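Side-chain contacts in apoptosis regulator CED-9 (Caenorhabditis elegans, PDB 1OHU), which restrains programmed cell death by sequestering the caspase activator CED-4 until EGL-1 binds and releases it: residues H46-M49 / R50-T54; Y101-L104 / I105-S109; Y20-H23 / R24-N28. The protein carries 3 engineered substitutions. All coordinates share one frame; numbering follows the deposited sequence.

Contact 1. Residues H46-M49 / R50-T54; sequences HEMM and RVMGT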
ATOM      1  N   HIS A  46      11.188  -0.175   2.001  1.00 44.75           N
ATOM      2  CA  HIS A  46      10.213  -1.055   1.358  1.00 43.38           C
ATOM      3  C   HIS A  46       9.967  -2.223   2.306  1.00 43.20           C
ATOM      4  O   HIS A  46       8.827  -2.603   2.574  1.00 41.74           O
ATOM      5  CB  HIS A  46      10.751  -1.635   0.040  1.00 41.59           C
ATOM      6  CG  HIS A  46      10.963  -0.625  -1.043  1.00 37.99           C
ATOM      7  ND1 HIS A  46      10.300   0.581  -1.084  1.00 39.89           N
ATOM      8  CD2 HIS A  46      11.716  -0.678  -2.168  1.00 36.61           C
ATOM      9  CE1 HIS A  46      10.632   1.227  -2.189  1.00 37.73           C
ATOM     10  NE2 HIS A  46      11.489   0.484  -2.863  1.00 37.49           N
ATOM     11  N   GLU A  47      11.063  -2.792   2.797  1.00 44.09           N
ATOM     12  CA  GLU A  47      11.005  -3.925   3.707  1.00 45.15           C
ATOM     13  C   GLU A  47      10.287  -3.580   5.003  1.00 44.68           C
ATOM     14  O   GLU A  47       9.745  -4.461   5.674  1.00 43.93           O
ATOM     15  CB  GLU A  47      12.419  -4.442   3.972  1.00 47.09           C
ATOM     16  CG  GLU A  47      12.891  -5.420   2.904  1.00 51.89           C
ATOM     17  CD  GLU A  47      14.400  -5.555   2.829  1.00 55.60           C
ATOM     18  OE1 GLU A  47      15.048  -5.722   3.887  1.00 59.95           O
ATOM     19  OE2 GLU A  47      14.942  -5.505   1.703  1.00 57.57           O
HETATM   20  N   MSE A  48      10.269  -2.296   5.346  1.00 44.40           N
HETATM   21  CA  MSE A  48       9.578  -1.854   6.550  1.00 44.24           C
HETATM   22  C   MSE A  48       8.109  -1.669   6.205  1.00 43.41           C
HETATM   23  O   MSE A  48       7.243  -1.757   7.075  1.00 43.72           O
HETATM   24  CB  MSE A  48      10.162  -0.535   7.060  1.00 45.27           C
HETATM   25  CG  MSE A  48       9.451   0.054   8.286  1.00 47.98           C
HETATM   26 SE   MSE A  48       9.419  -1.081   9.880  1.00 51.67          SE
HETATM   27  CE  MSE A  48      10.824  -2.339   9.447  1.00 47.12           C
HETATM   28  N   MSE A  49       7.832  -1.410   4.928  1.00 41.98           N
HETATM   29  CA  MSE A  49       6.458  -1.224   4.472  1.00 40.18           C
HETATM   30  C   MSE A  49       5.770  -2.576   4.338  1.00 39.37           C
HETATM   31  O   MSE A  49       4.545  -2.665   4.428  1.00 39.55           O
HETATM   32  CB  MSE A  49       6.426  -0.488   3.128  1.00 40.85           C
HETATM   33  CG  MSE A  49       5.026  -0.246   2.571  1.00 36.42           C
HETATM   34 SE   MSE A  49       3.884   0.793   3.730  1.00 40.06          SE
HETATM   35  CE  MSE A  49       4.593   2.553   3.374  1.00 37.64           C
ATOM     36  N   ARG A  50       6.560  -3.627   4.130  1.00 38.18           N
ATOM     37  CA  ARG A  50       6.014  -4.973   4.005  1.00 38.26           C
ATOM     38  C   ARG A  50       5.464  -5.427   5.342  1.00 38.99           C
ATOM     39  O   ARG A  50       4.406  -6.048   5.408  1.00 39.07           O
ATOM     40  CB  ARG A  50       7.082  -5.967   3.555  1.00 36.83           C
ATOM     41  CG  ARG A  50       7.636  -5.730   2.164  1.00 35.79           C
ATOM     42  CD  ARG A  50       8.672  -6.796   1.810  1.00 34.67           C
ATOM     43  NE  ARG A  50       9.362  -6.499   0.564  1.00 33.82           N
ATOM     44  CZ  ARG A  50      10.281  -7.284   0.011  1.00 34.84           C
ATOM     45  NH1 ARG A  50      10.623  -8.420   0.599  1.00 35.23           N
ATOM     46  NH2 ARG A  50      10.853  -6.936  -1.134  1.00 31.97           N
ATOM     47  N   VAL A  51       6.194  -5.121   6.411  1.00 39.79           N
ATOM     48  CA  VAL A  51       5.768  -5.501   7.752  1.00 39.21           C
ATOM     49  C   VAL A  51       4.556  -4.688   8.161  1.00 38.76           C
ATOM     50  O   VAL A  51       3.564  -5.231   8.640  1.00 39.61           O
ATOM     51  CB  VAL A  51       6.885  -5.262   8.792  1.00 40.08           C
ATOM     52  CG1 VAL A  51       6.362  -5.553  10.194  1.00 41.07           C
ATOM     53  CG2 VAL A  51       8.084  -6.144   8.480  1.00 39.03           C
HETATM   54  N   MSE A  52       4.646  -3.380   7.968  1.00 39.18           N
HETATM   55  CA  MSE A  52       3.565  -2.475   8.321  1.00 40.26           C
HETATM   56  C   MSE A  52       2.259  -2.832   7.612  1.00 39.95           C
HETATM   57  O   MSE A  52       1.178  -2.728   8.200  1.00 39.82           O
HETATM   58  CB  MSE A  52       3.975  -1.040   7.995  1.00 41.81           C
HETATM   59  CG  MSE A  52       5.161  -0.547   8.825  1.00 47.20           C
HETATM   60 SE   MSE A  52       4.736  -0.375  10.717  1.00 50.63          SE
HETATM   61  CE  MSE A  52       4.744   1.543  10.811  1.00 50.82           C
ATOM     62  N   GLY A  53       2.365  -3.257   6.355  1.00 38.64           N
ATOM     63  CA  GLY A  53       1.187  -3.633   5.593  1.00 37.61           C
ATOM     64  C   GLY A  53       0.594  -4.933   6.100  1.00 37.77           C
ATOM     65  O   GLY A  53      -0.625  -5.081   6.188  1.00 37.77           O
ATOM     66  N   THR A  54       1.461  -5.886   6.429  1.00 36.89           N
ATOM     67  CA  THR A  54       1.020  -7.172   6.949  1.00 36.69           C
ATOM     68  C   THR A  54       0.315  -6.956   8.281  1.00 36.08           C
ATOM     69  O   THR A  54      -0.746  -7.525   8.532  1.00 35.29           O
ATOM     70  CB  THR A  54       2.205  -8.118   7.170  1.00 36.32           C
ATOM     71  OG1 THR A  54       2.937  -8.246   5.950  1.00 41.14           O
ATOM     72  CG2 THR A  54       1.720  -9.490   7.597  1.00 36.11           C
TER
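The carbonyl oxygen of His46 takes two backbone donors from the next turn: Arg50 N, 2.9 Å from His46 O with the N-H bent to 134°, and, more weakly, Met49 N. Arg50 CG also presses on this acceptor, 3.4 Å from His46 O, because a chi1 of -65° lays CG beside the arginine's own backbone N and swings the chain back toward the preceding turn. The chain then runs extended to NE and slides the guanidinium under Glu47, whose CG sits over the centre of one face. The cover is aliphatic: Glu47 OE2 stays 5.2 Å from Arg50 NH2, and the arginine spends its salt bridge on Asp19 of helix 13-27. In the all-helical Bcl-2 fold these residues form the early turns of helix 44-71, with Glu47 exposed and Met48, Met49 and Met52, all modelled as selenomethionine, buried. Met48 and Met52 follow each other one turn apart, CG to CG 4.4 Å, and Met52 CG lies tight against the backbone, 3.0 Å from Met48 O. Met48 goes on to pack on Phe157 and Met158 of helix 154-172, while Met49 reaches Phe16 and Leu104. Val51 uses one branch, CG2, which comes to 3.7 Å from Glu47 O. Met52 N bonds to Met48 O and Gly53 N to Met49 O. Arg50 O in turn is held from opposite faces by Thr54 N and by Thr54 OG1, which lies 2.7 Å from Arg50 O.

Contact 2. Residues Y101-L104 / I105-S109; sequences YGRL and IGLIS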
ATOM      1  N   TYR A 101       0.815   8.441   8.422  1.00 53.84           N
ATOM      2  CA  TYR A 101       1.455   7.148   8.207  1.00 52.71           C
ATOM      3  C   TYR A 101       0.397   6.051   8.236  1.00 50.87           C
ATOM      4  O   TYR A 101       0.503   5.051   7.530  1.00 50.22           O
ATOM      5  CB  TYR A 101       2.500   6.892   9.295  1.00 54.56           C
ATOM      6  CG  TYR A 101       3.583   7.946   9.357  1.00 57.31           C
ATOM      7  CD1 TYR A 101       4.440   8.158   8.275  1.00 59.31           C
ATOM      8  CD2 TYR A 101       3.747   8.738  10.491  1.00 58.81           C
ATOM      9  CE1 TYR A 101       5.436   9.136   8.324  1.00 60.89           C
ATOM     10  CE2 TYR A 101       4.738   9.718  10.552  1.00 60.28           C
ATOM     11  CZ  TYR A 101       5.579   9.912   9.465  1.00 61.51           C
ATOM     12  OH  TYR A 101       6.557  10.881   9.523  1.00 61.84           O
ATOM     13  N   GLY A 102      -0.628   6.251   9.056  1.00 48.90           N
ATOM     14  CA  GLY A 102      -1.696   5.276   9.160  1.00 46.88           C
ATOM     15  C   GLY A 102      -2.473   5.148   7.866  1.00 45.43           C
ATOM     16  O   GLY A 102      -2.769   4.041   7.425  1.00 45.48           O
ATOM     17  N   ARG A 103      -2.810   6.279   7.256  1.00 44.88           N
ATOM     18  CA  ARG A 103      -3.554   6.264   6.006  1.00 44.41           C
ATOM     19  C   ARG A 103      -2.630   5.761   4.896  1.00 43.74           C
ATOM     20  O   ARG A 103      -3.060   5.040   3.992  1.00 42.73           O
ATOM     21  CB  ARG A 103      -4.067   7.668   5.663  1.00 45.73           C
ATOM     22  CG  ARG A 103      -5.162   7.674   4.599  1.00 47.74           C
ATOM     23  CD  ARG A 103      -5.532   9.078   4.143  1.00 49.64           C
ATOM     24  NE  ARG A 103      -6.721   9.063   3.290  1.00 53.14           N
ATOM     25  CZ  ARG A 103      -7.178  10.108   2.600  1.00 54.30           C
ATOM     26  NH1 ARG A 103      -6.546  11.275   2.649  1.00 53.90           N
ATOM     27  NH2 ARG A 103      -8.278   9.986   1.866  1.00 54.97           N
ATOM     28  N   LEU A 104      -1.359   6.141   4.980  1.00 41.56           N
ATOM     29  CA  LEU A 104      -0.366   5.737   3.994  1.00 39.92           C
ATOM     30  C   LEU A 104      -0.265   4.217   3.944  1.00 40.76           C
ATOM     31  O   LEU A 104      -0.450   3.598   2.896  1.00 40.27           O
ATOM     32  CB  LEU A 104       0.994   6.333   4.360  1.00 40.44           C
ATOM     33  CG  LEU A 104       2.218   5.877   3.563  1.00 40.16           C
ATOM     34  CD1 LEU A 104       2.057   6.239   2.100  1.00 39.72           C
ATOM     35  CD2 LEU A 104       3.459   6.532   4.145  1.00 40.55           C
ATOM     36  N   ILE A 105       0.032   3.633   5.098  1.00 40.28           N
ATOM     37  CA  ILE A 105       0.171   2.194   5.259  1.00 37.99           C
ATOM     38  C   ILE A 105      -1.106   1.462   4.865  1.00 36.37           C
ATOM     39  O   ILE A 105      -1.061   0.423   4.213  1.00 37.92           O
ATOM     40  CB  ILE A 105       0.509   1.865   6.731  1.00 37.61           C
ATOM     41  CG1 ILE A 105       1.859   2.486   7.093  1.00 37.64           C
ATOM     42  CG2 ILE A 105       0.509   0.360   6.958  1.00 36.95           C
ATOM     43  CD1 ILE A 105       2.198   2.387   8.560  1.00 39.65           C
ATOM     44  N   GLY A 106      -2.242   2.014   5.270  1.00 35.28           N
ATOM     45  CA  GLY A 106      -3.519   1.398   4.963  1.00 33.36           C
ATOM     46  C   GLY A 106      -3.809   1.371   3.481  1.00 32.37           C
ATOM     47  O   GLY A 106      -4.328   0.382   2.966  1.00 31.86           O
ATOM     48  N   LEU A 107      -3.478   2.457   2.787  1.00 31.20           N
ATOM     49  CA  LEU A 107      -3.713   2.533   1.344  1.00 28.58           C
ATOM     50  C   LEU A 107      -2.873   1.511   0.575  1.00 28.00           C
ATOM     51  O   LEU A 107      -3.376   0.843  -0.334  1.00 25.35           O
ATOM     52  CB  LEU A 107      -3.412   3.944   0.830  1.00 27.47           C
ATOM     53  CG  LEU A 107      -4.352   5.046   1.322  1.00 26.80           C
ATOM     54  CD1 LEU A 107      -3.875   6.392   0.813  1.00 26.96           C
ATOM     55  CD2 LEU A 107      -5.760   4.767   0.846  1.00 27.69           C
ATOM     56  N   ILE A 108      -1.597   1.397   0.937  1.00 26.04           N
ATOM     57  CA  ILE A 108      -0.710   0.446   0.277  1.00 27.50           C
ATOM     58  C   ILE A 108      -1.132  -0.977   0.649  1.00 25.60           C
ATOM     59  O   ILE A 108      -1.229  -1.851  -0.213  1.00 23.69           O
ATOM     60  CB  ILE A 108       0.766   0.675   0.688  1.00 28.71           C
ATOM     61  CG1 ILE A 108       1.250   2.028   0.158  1.00 30.92           C
ATOM     62  CG2 ILE A 108       1.641  -0.436   0.138  1.00 29.09           C
ATOM     63  CD1 ILE A 108       2.715   2.320   0.427  1.00 30.54           C
ATOM     64  N   SER A 109      -1.399  -1.191   1.936  1.00 23.19           N
ATOM     65  CA  SER A 109      -1.819  -2.494   2.427  1.00 22.96           C
ATOM     66  C   SER A 109      -3.086  -2.950   1.702  1.00 22.02           C
ATOM     67  O   SER A 109      -3.174  -4.089   1.232  1.00 21.16           O
ATOM     68  CB  SER A 109      -2.091  -2.437   3.936  1.00 22.25           C
ATOM     69  OG  SER A 109      -2.366  -3.737   4.441  1.00 22.47           O
TER
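Tyr101 O accepts the backbone N-H of Ile105 in a nearly straight bond, 2.9 Å between Ile105 N and Tyr101 O with 171° at the hydrogen. The next three carbonyls are satisfied in the same i to i+4 manner, Gly102 O by Gly106 N, Arg103 O by Leu107 N and Leu104 O by Ile108 N, the last pair being the longest at 3.2 Å. Side-chain carbons crowd two of these acceptors. Ile105 has CG1 turned beside its own backbone N (chi1 -63°), which brings that branch to 2.9 Å from Tyr101 O, and Leu107 CG comes to 3.0 Å from Arg103 O. All this lies at the start of helix 101-118, within the predicted BH1 motif of the Bcl-2 family, and its side chains pack on helices 44-71, 128-144 and 154-172. The polar side-chain ends find partners beyond the helix. Tyr101 OH is hydrogen-bonded to Ser153 N and Arg103 NH1 to Pro98 O, both in loops, and the buried Ser109 OG to Gly53 O of helix 44-71; at the head of the helix, Arg103 N is bonded to Ser100 OG. Two apolar pairs complete the contact. The aliphatic part of Arg103 and the side chain of Leu107 cross obliquely, with Arg103 CG 4.2 Å from Leu107 CD1, and both touch Phe138. One step round the helix, the methyls Leu104 CD1 and Ile108 CD1 meet at 4.3 Å, and both of these side chains bear on Ile139 of helix 128-144.

Contact 3. Residues Y20-H23 / R24-N28; sequences YFTH and RIRQN
Arg24 N donates to the carbonyl of Tyr20, with 2.8 Å between Arg24 N and Tyr20 O, and Ile25 N bonds to Phe21 O at 2.9 Å. Arg26 N to Thr22 O and Gln27 N to His23 O continue the series, and the N-H of Gln27 is bent to 138° as the helix nears its end. The charged ends lead elsewhere: Arg24 NE forms a salt bridge with Glu57 of helix 44-71, and Arg26 NH2 one with Glu31. The Arg26 side chain runs alongside Thr22, and the methyl CG2 lies over one face of the guanidinium, offset toward the rim, 3.6 Å from Arg26 CZ. Thr22 chi1 of -58° sends CG2 to this arginine and leaves OG1 beside the backbone N, bonded to Val18 O. Tyr20 and Arg24 also point the same way, their ring and guanidinium planes 73° apart, with Tyr20 CE2 4.1 Å from Arg24 CB. Ile25 CG1 fits closely on the backbone, 3.1 Å from Phe21 O. Phe21 is buried against Leu131 and Phe132, and Tyr20 against Ile108. Buried Tyr20, Phe21 and Ile25 set against the outward Thr22, Arg26 and Gln27, with Arg24 at the border, make this an amphipathic helix, here the end of helix 13-27 in the predicted BH4 motif of the Bcl-2 family.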
ATOM      1  N   TYR A  20       5.375  -3.614  -2.598  1.00 22.53           N
ATOM      2  CA  TYR A  20       4.390  -4.183  -1.694  1.00 22.93           C
ATOM      3  C   TYR A  20       3.407  -5.074  -2.458  1.00 22.36           C
ATOM      4  O   TYR A  20       3.065  -6.168  -2.000  1.00 23.45           O
ATOM      5  CB  TYR A  20       3.625  -3.099  -0.937  1.00 21.57           C
ATOM      6  CG  TYR A  20       2.763  -3.707   0.150  1.00 23.34           C
ATOM      7  CD1 TYR A  20       3.334  -4.187   1.326  1.00 23.69           C
ATOM      8  CD2 TYR A  20       1.397  -3.900  -0.043  1.00 23.15           C
ATOM      9  CE1 TYR A  20       2.571  -4.855   2.282  1.00 24.70           C
ATOM     10  CE2 TYR A  20       0.623  -4.565   0.904  1.00 25.19           C
ATOM     11  CZ  TYR A  20       1.221  -5.044   2.064  1.00 26.50           C
ATOM     12  OH  TYR A  20       0.481  -5.746   2.982  1.00 26.08           O
ATOM     13  N   PHE A  21       2.958  -4.608  -3.620  1.00 21.82           N
ATOM     14  CA  PHE A  21       2.036  -5.386  -4.440  1.00 23.48           C
ATOM     15  C   PHE A  21       2.694  -6.729  -4.759  1.00 23.85           C
ATOM     16  O   PHE A  21       2.108  -7.786  -4.552  1.00 24.37           O
ATOM     17  CB  PHE A  21       1.716  -4.631  -5.740  1.00 22.23           C
ATOM     18  CG  PHE A  21       0.563  -3.648  -5.625  1.00 21.48           C
ATOM     19  CD1 PHE A  21       0.402  -2.858  -4.490  1.00 19.52           C
ATOM     20  CD2 PHE A  21      -0.335  -3.481  -6.687  1.00 20.63           C
ATOM     21  CE1 PHE A  21      -0.632  -1.914  -4.408  1.00 17.88           C
ATOM     22  CE2 PHE A  21      -1.368  -2.544  -6.617  1.00 19.97           C
ATOM     23  CZ  PHE A  21      -1.515  -1.758  -5.472  1.00 19.71           C
ATOM     24  N   THR A  22       3.926  -6.680  -5.251  1.00 23.93           N
ATOM     25  CA  THR A  22       4.662  -7.893  -5.589  1.00 24.62           C
ATOM     26  C   THR A  22       4.740  -8.862  -4.401  1.00 24.63           C
ATOM     27  O   THR A  22       4.495 -10.060  -4.544  1.00 24.07           O
ATOM     28  CB  THR A  22       6.083  -7.539  -6.043  1.00 25.05           C
ATOM     29  OG1 THR A  22       6.009  -6.662  -7.172  1.00 26.03           O
ATOM     30  CG2 THR A  22       6.849  -8.780  -6.423  1.00 22.96           C
ATOM     31  N   HIS A  23       5.073  -8.328  -3.231  1.00 26.82           N
ATOM     32  CA  HIS A  23       5.199  -9.122  -2.018  1.00 26.90           C
ATOM     33  C   HIS A  23       3.868  -9.703  -1.542  1.00 25.99           C
ATOM     34  O   HIS A  23       3.788 -10.879  -1.181  1.00 27.85           O
ATOM     35  CB  HIS A  23       5.810  -8.271  -0.907  1.00 27.05           C
ATOM     36  CG  HIS A  23       5.745  -8.910   0.443  1.00 30.05           C
ATOM     37  ND1 HIS A  23       6.509 -10.005   0.787  1.00 31.88           N
ATOM     38  CD2 HIS A  23       4.970  -8.636   1.519  1.00 30.01           C
ATOM     39  CE1 HIS A  23       6.206 -10.378   2.018  1.00 30.85           C
ATOM     40  NE2 HIS A  23       5.274  -9.564   2.484  1.00 29.21           N
ATOM     41  N   ARG A  24       2.821  -8.888  -1.540  1.00 25.13           N
ATOM     42  CA  ARG A  24       1.525  -9.374  -1.091  1.00 25.67           C
ATOM     43  C   ARG A  24       0.965 -10.434  -2.038  1.00 25.63           C
ATOM     44  O   ARG A  24       0.340 -11.403  -1.603  1.00 25.07           O
ATOM     45  CB  ARG A  24       0.534  -8.214  -0.943  1.00 23.39           C
ATOM     46  CG  ARG A  24      -0.801  -8.649  -0.340  1.00 22.44           C
ATOM     47  CD  ARG A  24      -0.610  -9.374   0.988  1.00 20.21           C
ATOM     48  NE  ARG A  24      -1.879  -9.864   1.529  1.00 23.60           N
ATOM     49  CZ  ARG A  24      -2.523 -10.943   1.091  1.00 23.38           C
ATOM     50  NH1 ARG A  24      -2.028 -11.672   0.100  1.00 23.16           N
ATOM     51  NH2 ARG A  24      -3.676 -11.288   1.641  1.00 24.78           N
ATOM     52  N   ILE A  25       1.198 -10.256  -3.332  1.00 24.98           N
ATOM     53  CA  ILE A  25       0.731 -11.218  -4.320  1.00 24.80           C
ATOM     54  C   ILE A  25       1.503 -12.533  -4.176  1.00 25.63           C
ATOM     55  O   ILE A  25       0.930 -13.612  -4.297  1.00 24.84           O
ATOM     56  CB  ILE A  25       0.926 -10.674  -5.740  1.00 24.37           C
ATOM     57  CG1 ILE A  25      -0.048  -9.510  -5.978  1.00 24.15           C
ATOM     58  CG2 ILE A  25       0.745 -11.793  -6.761  1.00 23.96           C
ATOM     59  CD1 ILE A  25       0.158  -8.794  -7.307  1.00 24.21           C
ATOM     60  N   ARG A  26       2.806 -12.443  -3.925  1.00 28.01           N
ATOM     61  CA  ARG A  26       3.615 -13.651  -3.757  1.00 30.09           C
ATOM     62  C   ARG A  26       3.219 -14.344  -2.461  1.00 31.20           C
ATOM     63  O   ARG A  26       3.311 -15.560  -2.347  1.00 31.58           O
ATOM     64  CB  ARG A  26       5.103 -13.303  -3.744  1.00 29.26           C
ATOM     65  CG  ARG A  26       5.658 -13.012  -5.124  1.00 28.25           C
ATOM     66  CD  ARG A  26       7.099 -12.527  -5.095  1.00 27.05           C
ATOM     67  NE  ARG A  26       7.632 -12.449  -6.458  1.00 25.59           N
ATOM     68  CZ  ARG A  26       8.754 -11.827  -6.810  1.00 25.74           C
ATOM     69  NH1 ARG A  26       9.498 -11.201  -5.899  1.00 23.49           N
ATOM     70  NH2 ARG A  26       9.138 -11.839  -8.081  1.00 22.47           N
ATOM     71  N   GLN A  27       2.760 -13.555  -1.492  1.00 34.30           N
ATOM     72  CA  GLN A  27       2.337 -14.081  -0.202  1.00 35.48           C
ATOM     73  C   GLN A  27       1.123 -14.978  -0.412  1.00 35.99           C
ATOM     74  O   GLN A  27       0.846 -15.878   0.380  1.00 35.46           O
ATOM     75  CB  GLN A  27       1.980 -12.926   0.733  1.00 38.45           C
ATOM     76  CG  GLN A  27       2.521 -13.081   2.141  1.00 44.15           C
ATOM     77  CD  GLN A  27       4.006 -13.404   2.154  1.00 45.67           C
ATOM     78  OE1 GLN A  27       4.796 -12.772   1.450  1.00 47.26           O
ATOM     79  NE2 GLN A  27       4.392 -14.393   2.956  1.00 47.38           N
ATOM     80  N   ASN A  28       0.404 -14.726  -1.498  1.00 34.60           N
ATOM     81  CA  ASN A  28      -0.772 -15.506  -1.835  1.00 33.29           C
ATOM     82  C   ASN A  28      -0.379 -16.609  -2.822  1.00 31.29           C
ATOM     83  O   ASN A  28      -1.230 -17.179  -3.493  1.00 30.68           O
ATOM     84  CB  ASN A  28      -1.832 -14.590  -2.440  1.00 35.26           C
ATOM     85  CG  ASN A  28      -3.206 -15.205  -2.425  1.00 38.48           C
ATOM     86  OD1 ASN A  28      -3.557 -15.933  -1.501  1.00 40.36           O
ATOM     87  ND2 ASN A  28      -4.006 -14.903  -3.442  1.00 41.38           N
TER

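Along the chain contact 3 comes first, on helix 13-27, then contact 1 on helix 44-71, the next helix, and last contact 2 on helix 101-118. Their centres lie about 10 Å apart for contacts 1 and 2, about 11 Å for 1 and 3, and about 16 Å for 2 and 3. Tyr20 of contact 3 reaches both others: its OH packs against Gly53 of contact 1, and its ring against Ile108 and Ser109 of contact 2. Met49 of contact 1 also packs on Ile108. Three helices, two of them consecutive in the chain, thus meet in one core, joining the predicted BH4 and BH1 regions of the Bcl-2 domain.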